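Local coordinates for beta-mannosidase (PDB 4CVU), which probably hydrolyses terminal beta-linked mannose residues from the non-reducing ends of oligosaccharides, as a fungal glycoside hydrolase of family 2, at residues Thr791-Gly796 with Leu826-Lys831. Sequence-based numbering, arbitrary orientation.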
loop_
_atom_site.group_PDB
_atom_site.type_symbol
_atom_site.label_atom_id
_atom_site.label_comp_id
_atom_site.label_asym_id
_atom_site.label_seq_id
_atom_site.Cartn_x
_atom_site.Cartn_y
_atom_site.Cartn_z
ATOM N N THR A 791 -10.261 37.032 38.097
ATOM C CA THR A 791 -9.217 37.797 38.737
ATOM C C THR A 791 -8.442 38.632 37.713
ATOM O O THR A 791 -8.213 38.188 36.579
ATOM C CB THR A 791 -8.262 36.892 39.535
ATOM O OG1 THR A 791 -7.188 37.687 40.049
ATOM C CG2 THR A 791 -7.684 35.812 38.657
ATOM N N LYS A 792 -8.077 39.847 38.122
ATOM C CA LYS A 792 -7.264 40.746 37.311
ATOM C C LYS A 792 -5.786 40.461 37.559
ATOM O O LYS A 792 -5.419 39.903 38.584
ATOM C CB LYS A 792 -7.583 42.225 37.635
ATOM C CG LYS A 792 -8.874 42.746 37.006
ATOM C CD LYS A 792 -9.391 44.017 37.675
ATOM N N PHE A 793 -4.949 40.845 36.606
ATOM C CA PHE A 793 -3.492 40.681 36.734
ATOM C C PHE A 793 -2.735 41.840 36.095
ATOM O O PHE A 793 -3.222 42.493 35.181
ATOM C CB PHE A 793 -3.014 39.350 36.121
ATOM C CG PHE A 793 -3.198 39.265 34.630
ATOM C CD1 PHE A 793 -2.232 39.765 33.766
ATOM C CD2 PHE A 793 -4.333 38.692 34.087
ATOM C CE1 PHE A 793 -2.409 39.706 32.396
ATOM C CE2 PHE A 793 -4.503 38.628 32.712
ATOM C CZ PHE A 793 -3.546 39.141 31.868
ATOM N N ASN A 794 -1.538 42.078 36.612
ATOM C CA ASN A 794 -0.531 42.872 35.920
ATOM C C ASN A 794 0.713 42.031 35.774
ATOM O O ASN A 794 1.128 41.379 36.724
ATOM C CB ASN A 794 -0.191 44.134 36.691
ATOM C CG ASN A 794 -1.296 45.150 36.627
ATOM O OD1 ASN A 794 -1.304 46.001 35.754
ATOM N ND2 ASN A 794 -2.258 45.039 37.524
ATOM N N VAL A 795 1.301 42.050 34.582
ATOM C CA VAL A 795 2.503 41.274 34.309
ATOM C C VAL A 795 3.539 42.130 33.604
ATOM O O VAL A 795 3.215 42.854 32.656
ATOM C CB VAL A 795 2.164 39.997 33.501
ATOM C CG1 VAL A 795 1.720 40.332 32.071
ATOM C CG2 VAL A 795 3.351 39.048 33.494
ATOM N N GLY A 796 4.779 42.050 34.076
ATOM C CA GLY A 796 5.886 42.801 33.507
ATOM C C GLY A 796 6.265 42.372 32.094
ATOM O O GLY A 796 5.838 41.310 31.588
ATOM N N LEU A 826 -8.202 33.782 29.535
ATOM C CA LEU A 826 -7.468 35.000 29.734
ATOM C C LEU A 826 -7.800 36.002 28.645
ATOM O O LEU A 826 -7.920 35.635 27.475
ATOM C CB LEU A 826 -5.978 34.702 29.730
ATOM C CG LEU A 826 -5.022 35.899 29.803
ATOM C CD1 LEU A 826 -3.732 35.477 30.497
ATOM C CD2 LEU A 826 -4.725 36.483 28.429
ATOM N N THR A 827 -7.957 37.271 29.052
ATOM C CA THR A 827 -8.025 38.400 28.118
ATOM C C THR A 827 -7.075 39.479 28.610
ATOM O O THR A 827 -6.949 39.695 29.815
ATOM C CB THR A 827 -9.433 39.016 28.025
ATOM O OG1 THR A 827 -10.362 38.006 27.662
ATOM C CG2 THR A 827 -9.471 40.104 26.970
ATOM N N ALA A 828 -6.399 40.131 27.672
ATOM C CA ALA A 828 -5.429 41.173 27.993
ATOM C C ALA A 828 -5.333 42.149 26.852
ATOM O O ALA A 828 -5.758 41.879 25.739
ATOM C CB ALA A 828 -4.060 40.579 28.299
ATOM N N HIS A 829 -4.776 43.306 27.156
ATOM C CA HIS A 829 -4.659 44.383 26.181
ATOM C C HIS A 829 -3.259 44.935 26.182
ATOM O O HIS A 829 -2.679 45.153 27.231
ATOM C CB HIS A 829 -5.677 45.476 26.507
ATOM C CG HIS A 829 -7.087 45.008 26.391
ATOM N ND1 HIS A 829 -7.759 44.979 25.187
ATOM C CD2 HIS A 829 -7.938 44.505 27.315
ATOM C CE1 HIS A 829 -8.972 44.492 25.376
ATOM N NE2 HIS A 829 -9.107 44.202 26.659
ATOM N N GLY A 830 -2.712 45.148 25.000
ATOM C CA GLY A 830 -1.360 45.615 24.886
ATOM C C GLY A 830 -0.917 45.751 23.443
ATOM O O GLY A 830 -1.728 45.614 22.526
ATOM N N LYS A 831 0.376 46.026 23.261
ATOM C CA LYS A 831 0.945 46.298 21.958
ATOM C C LYS A 831 2.055 45.305 21.701
ATOM O O LYS A 831 2.808 44.986 22.607
ATOM C CB LYS A 831 1.553 47.702 21.917
ATOM C CG LYS A 831 0.582 48.849 22.160
ATOM C CD LYS A 831 1.287 50.194 21.949
ATOM C CE LYS A 831 0.506 51.370 22.529
ATOM N NZ LYS A 831 -0.335 52.070 21.509
#
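Phe793 reaches across to Leu826 and Ala828 inside the Mannosidase Ig/CBM-like domain, where an antiparallel sheet places strand 765-774 between strands 790-795 and 821-830. The two strands flanking 765-774 run in the same general direction, 44° apart, and no hydrogen bond joins them; the axes of their short segments pass 9.1 Å apart at closest approach, a gap that a long, flat phenylalanine can bridge. From the backbone, CB of Phe793 heads toward the other strand, and a chi1 of 66° sets CG between the backbone N and the carbonyl carbon. Beyond it the ring extends until CE2 lies 3.9 Å from the backbone O of Thr827, a van der Waals approach, and 4.0 Å from CG of Leu826. Leu826 suits its place because its branched apolar end can lie against the ring; with CG anti to the backbone N (chi1 175°), CD1 is carried there, the two side chains crossing at about a right angle. Ala828 is small enough to let the end of the ring come in close. Val757 and Ile803, from strands 752-759 and 799-807, also touch Phe793, so its ring belongs to the buried apolar interior. An alanine in place of Phe793 would probably open a gap beside Leu826 and leave CD1 of Leu826 and CB of Ala828 without their aromatic neighbour. At the ring tip, CZ meets two methyl carbons: Leu826 CD1 at 3.9 Å and Ala828 CB at 3.9 Å.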